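Local atomic coordinates of inorganic pyrophosphatase (Shewanella sp. AS-11, PDB entry 6LL7), a protein that probably hydrolyses diphosphate to two phosphates as a manganese-dependent family II inorganic pyrophosphatase of the DHH phosphoesterase family. Residues Ile71-Glu76 and Ile92-Lys97; Ser117-Lys122 and Cys142-Asp147. All coordinates share one frame; numbering follows the deposited sequence.

Both contacts are buried and converge on one of the two manganese ions. Contact 1 joins the ends of two neighbouring strands of the parallel sheet, 68-72 and 88-94, and the loops that follow them; contact 2 pairs the helices 117-128 and 134-148. The first is largely polar, with backbone bonds, carboxylate and histidine contacts and, at its solvent end, a salt bridge. The second has no hydrogen bond across it and packs aliphatic carbons against the side chains of Asn118 and Thr119. Val93 packs on Val120, joining sheet to helix, while Asp73 and His95 from contact 1 and Asp147 from contact 2 bind the manganese of chain F together, with water 3 on the same ion.

Contact 1. Residues Ile71-Glu76 and Ile92-Lys97; sequences IVDHSE and IVDHHK. With MN (manganese (II) ion), chain F; MN (manganese (II) ion), chain E.
Ile71 and Val72 run parallel to Ile92 and Val93 as adjacent strands of the DHH domain's parallel sheet, the C-terminal ends of whose strands carry the dinuclear manganese site; Asp94, His95 and His96 are the DHH signature itself. Two backbone bonds join the strands: Val93 N to Ile71 O, 2.9 Å, and Asp73 N to Val93 O. On one face the valines lie side by side; on the other, CB of Ile71 meets CG1 of Ile92 at 4.0 Å.

Metal bonding follows where the strands end. Asp73 bridges the two ions, OD1 binding the manganese of chain F at 2.1 Å and OD2 that of chain E. With CG anti to the backbone N (chi1 -164°), its carboxylate reaches beside the His95 ring, the planes 14° apart, and His95 NE2 joins OD1 on the chain F ion. Asp15 and Asp147 also bind that ion; His9 and Asp13 share the other with Asp73.

Asp94 does not bind a manganese here but holds His96 beside the Asp73 carboxylate. Its OD1 accepts the ND1-H of His96 on its syn lone pair, and Asp73 OD1 lies at the edge of that ring, 3.3 Å from CE1. OD2 is hydrogen-bonded to water 1 at 2.6 Å, which also bonds Ser75 OG, itself bonded to Gly99. With an alanine here, His96 ND1 would probably lose its acceptor and the ring be set freer to turn.

The ion pair lies at the outer end. Glu76, bent at chi2, crosses Lys97 at about a right angle, and NZ meets OE2 at 3.0 Å on the syn side, 30° out of the carboxylate plane.

Contact 2. Residues Ser117-Lys122 and Cys142-Asp147; sequences SNTVIK and CAILSD. Unlike the reference sequence in segment 117-122: Ser117 (reference Arg). With MN (manganese (II) ion), chain F.
Asn118 and Ile144 mark the closest backbone approach, CA to CA 6.4 Å, of two helical segments that run roughly antiparallel, their axes 9.0 Å apart at the nearest point and their directions 146° from each other. No hydrogen bond spans them.

Asn118 and Thr119 meet Ala143 and Ile144 through van der Waals contact. The methyl of Ala143 sits against the amide end of Asn118, its CB 3.6 Å from ND2, and the small side chain lets the asparagine lie close to the opposing helix. ND2 donates to Asp15 OD1, so a residue of this interface also holds a ligand of the metal. Asn118 also offers its aliphatic part, CB lying 4.1 Å from Ile144 CG1.

Ile144 also reaches the next residue of helix 117-128, Thr119, the two side chains crossing at about a right angle. Its CG1, anti to the carbonyl carbon (chi1 -54°), comes within 3.6 Å of Thr119 OG1, and CD1 and CG2 also approach that oxygen. The hydroxyl finds its polar partner in Asp160 of helix 158-171, which also flanks Ile144 through Val164 and Leu167.

At the metal end the two helices play different parts. Asp147 OD2 binds the manganese of chain F at 2.4 Å, while OD1 accepts a hydrogen bond from water 3, another ligand of that ion. Ser117, where the reference sequence has arginine, bonds through OG to Asp15 and weakly to Asp73. This helix pair of the DHH domain thus packs beside the dinuclear manganese site, helix 134-148 supplying a direct ligand and helix 117-128 contacts to the carboxylates around it.

Contact 1. Residues Ile71-Glu76 and Ile92-Lys97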
loop_
_atom_site.group_PDB
_atom_site.type_symbol
_atom_site.label_atom_id
_atom_site.label_comp_id
_atom_site.label_asym_id
_atom_site.label_seq_id
_atom_site.Cartn_x
_atom_site.Cartn_y
_atom_site.Cartn_z
ATOM N N ILE A 71 -1.074 -14.960 -3.129
ATOM C CA ILE A 71 -0.406 -13.641 -2.934
ATOM C C ILE A 71 -1.345 -12.512 -3.385
ATOM O O ILE A 71 -1.924 -12.635 -4.463
ATOM C CB ILE A 71 0.916 -13.600 -3.706
ATOM C CG1 ILE A 71 1.899 -14.683 -3.238
ATOM C CG2 ILE A 71 1.528 -12.206 -3.627
ATOM C CD1 ILE A 71 2.732 -14.298 -2.045
ATOM N N VAL A 72 -1.443 -11.433 -2.605
ATOM C CA VAL A 72 -2.218 -10.203 -2.952
ATOM C C VAL A 72 -1.282 -8.983 -3.023
ATOM O O VAL A 72 -0.456 -8.822 -2.097
ATOM C CB VAL A 72 -3.335 -9.966 -1.930
ATOM C CG1 VAL A 72 -4.116 -8.699 -2.241
ATOM C CG2 VAL A 72 -4.256 -11.163 -1.818
ATOM N N ASP A 73 -1.398 -8.181 -4.093
ATOM C CA ASP A 73 -0.953 -6.755 -4.142
ATOM C C ASP A 73 0.573 -6.663 -4.229
ATOM O O ASP A 73 1.136 -5.635 -3.812
ATOM C CB ASP A 73 -1.425 -5.997 -2.889
ATOM C CG ASP A 73 -1.393 -4.483 -2.962
ATOM O OD1 ASP A 73 -1.445 -3.941 -4.081
ATOM O OD2 ASP A 73 -1.332 -3.861 -1.873
ATOM N N HIS A 74 1.227 -7.701 -4.707
ATOM C CA HIS A 74 2.645 -7.660 -5.163
ATOM C C HIS A 74 2.946 -8.919 -5.995
ATOM O O HIS A 74 2.097 -9.815 -6.028
ATOM C CB HIS A 74 3.591 -7.539 -3.961
ATOM C CG HIS A 74 3.617 -8.763 -3.106
ATOM N ND1 HIS A 74 4.579 -9.743 -3.274
ATOM C CD2 HIS A 74 2.845 -9.151 -2.065
ATOM C CE1 HIS A 74 4.377 -10.691 -2.391
ATOM N NE2 HIS A 74 3.330 -10.353 -1.632
ATOM N N SER A 75 4.112 -8.970 -6.629
ATOM C CA SER A 75 4.674 -10.205 -7.222
ATOM C C SER A 75 6.188 -10.222 -6.994
ATOM O O SER A 75 6.912 -10.654 -7.906
ATOM C CB SER A 75 4.294 -10.344 -8.685
ATOM O OG SER A 75 4.723 -9.229 -9.464
ATOM N N GLU A 76 6.617 -9.772 -5.809
ATOM C CA GLU A 76 8.047 -9.606 -5.421
ATOM C C GLU A 76 8.420 -10.610 -4.319
ATOM O O GLU A 76 7.597 -10.835 -3.402
ATOM C CB GLU A 76 8.328 -8.198 -4.891
ATOM C CG GLU A 76 7.894 -7.073 -5.815
ATOM C CD GLU A 76 8.708 -6.962 -7.094
ATOM O OE1 GLU A 76 9.931 -7.306 -7.074
ATOM O OE2 GLU A 76 8.119 -6.532 -8.120
ATOM N N ILE A 92 -1.783 -15.510 -7.656
ATOM C CA ILE A 92 -1.388 -14.092 -7.447
ATOM C C ILE A 92 -2.506 -13.197 -7.984
ATOM O O ILE A 92 -2.876 -13.381 -9.154
ATOM C CB ILE A 92 -0.061 -13.730 -8.117
ATOM C CG1 ILE A 92 1.115 -14.559 -7.591
ATOM C CG2 ILE A 92 0.173 -12.231 -7.915
ATOM C CD1 ILE A 92 2.355 -14.459 -8.454
ATOM N N VAL A 93 -2.982 -12.254 -7.174
ATOM C CA VAL A 93 -3.873 -11.156 -7.648
ATOM C C VAL A 93 -3.206 -9.820 -7.318
ATOM O O VAL A 93 -2.961 -9.565 -6.141
ATOM C CB VAL A 93 -5.289 -11.242 -7.061
ATOM C CG1 VAL A 93 -5.308 -11.301 -5.534
ATOM C CG2 VAL A 93 -6.123 -10.092 -7.574
ATOM N N ASP A 94 -2.963 -8.989 -8.329
ATOM C CA ASP A 94 -2.145 -7.759 -8.183
ATOM C C ASP A 94 -2.436 -6.781 -9.324
ATOM O O ASP A 94 -3.162 -7.141 -10.277
ATOM C CB ASP A 94 -0.665 -8.130 -8.147
ATOM C CG ASP A 94 0.268 -6.978 -7.815
ATOM O OD1 ASP A 94 -0.228 -5.967 -7.252
ATOM O OD2 ASP A 94 1.481 -7.100 -8.108
ATOM N N HIS A 95 -1.860 -5.585 -9.226
ATOM C CA HIS A 95 -1.956 -4.497 -10.229
ATOM C C HIS A 95 -0.595 -3.811 -10.360
ATOM O O HIS A 95 -0.584 -2.627 -10.727
ATOM C CB HIS A 95 -3.047 -3.506 -9.824
ATOM C CG HIS A 95 -2.816 -2.840 -8.504
ATOM N ND1 HIS A 95 -2.459 -1.507 -8.388
ATOM C CD2 HIS A 95 -2.872 -3.323 -7.243
ATOM C CE1 HIS A 95 -2.312 -1.203 -7.116
ATOM N NE2 HIS A 95 -2.567 -2.305 -6.389
ATOM N N HIS A 96 0.499 -4.523 -10.082
ATOM C CA HIS A 96 1.880 -4.011 -10.268
ATOM C C HIS A 96 2.552 -4.700 -11.454
ATOM O O HIS A 96 2.000 -5.691 -11.985
ATOM C CB HIS A 96 2.721 -4.219 -9.012
ATOM C CG HIS A 96 2.213 -3.441 -7.846
ATOM N ND1 HIS A 96 1.322 -3.978 -6.924
ATOM C CD2 HIS A 96 2.446 -2.163 -7.463
ATOM C CE1 HIS A 96 1.025 -3.058 -6.033
ATOM N NE2 HIS A 96 1.725 -1.942 -6.329
ATOM N N LYS A 97 3.726 -4.178 -11.798
ATOM C CA LYS A 97 4.741 -4.812 -12.668
ATOM C C LYS A 97 4.998 -6.240 -12.177
ATOM O O LYS A 97 4.796 -6.534 -10.987
ATOM C CB LYS A 97 6.005 -3.944 -12.707
ATOM C CG LYS A 97 6.844 -3.920 -11.430
ATOM C CD LYS A 97 8.126 -3.099 -11.595
ATOM C CE LYS A 97 9.119 -3.275 -10.465
ATOM N NZ LYS A 97 9.385 -4.716 -10.190
HETATM MN MN MN F . -2.460 -2.060 -4.153
HETATM MN MN MN E . -0.084 -2.180 -1.249
HETATM O O HOH W 1 2.390 -8.279 -10.244
HETATM O O HOH W 2 0.682 -2.364 -2.950
HETATM O O HOH W 3 -0.701 -0.471 -3.614
#

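Contact 2. Residues Ser117-Lys122 and Cys142-Asp147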
loop_
_atom_site.group_PDB
_atom_site.type_symbol
_atom_site.label_atom_id
_atom_site.label_comp_id
_atom_site.label_asym_id
_atom_site.label_seq_id
_atom_site.Cartn_x
_atom_site.Cartn_y
_atom_site.Cartn_z
ATOM N N SER A 117 -5.709 -3.938 -6.251
ATOM C CA SER A 117 -5.930 -5.405 -6.265
ATOM C C SER A 117 -7.424 -5.708 -6.071
ATOM O O SER A 117 -7.953 -6.637 -6.703
ATOM C CB SER A 117 -5.085 -6.105 -5.234
ATOM O OG SER A 117 -3.744 -5.652 -5.254
ATOM N N ASN A 118 -8.090 -4.921 -5.243
ATOM C CA ASN A 118 -9.514 -5.144 -4.877
ATOM C C ASN A 118 -10.392 -4.897 -6.114
ATOM O O ASN A 118 -11.461 -5.461 -6.188
ATOM C CB ASN A 118 -9.870 -4.328 -3.630
ATOM C CG ASN A 118 -9.633 -5.115 -2.360
ATOM O OD1 ASN A 118 -10.546 -5.749 -1.847
ATOM N ND2 ASN A 118 -8.415 -5.107 -1.843
ATOM N N THR A 119 -9.939 -4.088 -7.067
ATOM C CA THR A 119 -10.637 -3.891 -8.368
ATOM C C THR A 119 -10.635 -5.199 -9.160
ATOM O O THR A 119 -11.688 -5.542 -9.735
ATOM C CB THR A 119 -10.001 -2.782 -9.201
ATOM O OG1 THR A 119 -10.126 -1.603 -8.406
ATOM C CG2 THR A 119 -10.648 -2.617 -10.563
ATOM N N VAL A 120 -9.490 -5.888 -9.170
ATOM C CA VAL A 120 -9.326 -7.214 -9.822
ATOM C C VAL A 120 -10.194 -8.240 -9.081
ATOM O O VAL A 120 -10.888 -9.014 -9.783
ATOM C CB VAL A 120 -7.866 -7.671 -9.839
ATOM C CG1 VAL A 120 -7.738 -8.983 -10.589
ATOM C CG2 VAL A 120 -6.949 -6.622 -10.451
ATOM N N ILE A 121 -10.172 -8.240 -7.737
ATOM C CA ILE A 121 -10.890 -9.245 -6.903
ATOM C C ILE A 121 -12.388 -9.093 -7.187
ATOM O O ILE A 121 -13.110 -10.102 -7.107
ATOM C CB ILE A 121 -10.558 -9.104 -5.404
ATOM C CG1 ILE A 121 -9.093 -9.453 -5.108
ATOM C CG2 ILE A 121 -11.516 -9.951 -4.570
ATOM C CD1 ILE A 121 -8.680 -9.227 -3.679
ATOM N N LYS A 122 -12.855 -7.882 -7.499
ATOM C CA LYS A 122 -14.275 -7.671 -7.879
ATOM C C LYS A 122 -14.553 -8.430 -9.191
ATOM O O LYS A 122 -15.665 -9.037 -9.305
ATOM C CB LYS A 122 -14.567 -6.176 -8.020
ATOM C CG LYS A 122 -16.040 -5.803 -7.895
ATOM C CD LYS A 122 -16.785 -5.758 -9.186
ATOM C CE LYS A 122 -18.244 -5.404 -8.970
ATOM N NZ LYS A 122 -19.059 -5.628 -10.186
ATOM N N CYS A 142 -13.338 0.651 0.086
ATOM C CA CYS A 142 -12.418 1.484 0.912
ATOM C C CYS A 142 -10.962 1.244 0.510
ATOM O O CYS A 142 -10.168 2.219 0.515
ATOM C CB CYS A 142 -12.569 1.168 2.400
ATOM S SG CYS A 142 -14.097 1.797 3.124
ATOM N N ALA A 143 -10.612 -0.013 0.228
ATOM C CA ALA A 143 -9.280 -0.401 -0.289
ATOM C C ALA A 143 -8.993 0.371 -1.576
ATOM O O ALA A 143 -7.844 0.858 -1.723
ATOM C CB ALA A 143 -9.194 -1.881 -0.533
ATOM N N ILE A 144 -9.983 0.504 -2.467
ATOM C CA ILE A 144 -9.753 1.191 -3.776
ATOM C C ILE A 144 -9.613 2.703 -3.529
ATOM O O ILE A 144 -8.727 3.324 -4.180
ATOM C CB ILE A 144 -10.832 0.846 -4.818
ATOM C CG1 ILE A 144 -10.982 -0.668 -4.992
ATOM C CG2 ILE A 144 -10.516 1.540 -6.138
ATOM C CD1 ILE A 144 -12.374 -1.089 -5.404
ATOM N N LEU A 145 -10.430 3.273 -2.633
ATOM C CA LEU A 145 -10.366 4.718 -2.253
ATOM C C LEU A 145 -9.026 4.987 -1.546
ATOM O O LEU A 145 -8.450 6.059 -1.711
ATOM C CB LEU A 145 -11.556 5.075 -1.369
ATOM C CG LEU A 145 -12.938 4.991 -2.030
ATOM C CD1 LEU A 145 -14.028 5.249 -1.004
ATOM C CD2 LEU A 145 -13.092 5.972 -3.168
ATOM N N SER A 146 -8.520 4.013 -0.801
ATOM C CA SER A 146 -7.208 4.084 -0.113
ATOM C C SER A 146 -6.090 4.150 -1.153
ATOM O O SER A 146 -5.341 5.111 -1.116
ATOM C CB SER A 146 -7.040 2.933 0.836
ATOM O OG SER A 146 -5.733 2.951 1.381
ATOM N N ASP A 147 -6.061 3.189 -2.082
ATOM C CA ASP A 147 -5.021 2.999 -3.130
ATOM C C ASP A 147 -5.038 4.158 -4.130
ATOM O O ASP A 147 -3.937 4.623 -4.494
ATOM C CB ASP A 147 -5.217 1.669 -3.886
ATOM C CG ASP A 147 -4.201 0.580 -3.561
ATOM O OD1 ASP A 147 -3.223 0.926 -2.884
ATOM O OD2 ASP A 147 -4.382 -0.601 -4.016
HETATM MN MN MN F . -2.460 -2.060 -4.153
HETATM O O HOH W 3 -0.701 -0.471 -3.614
#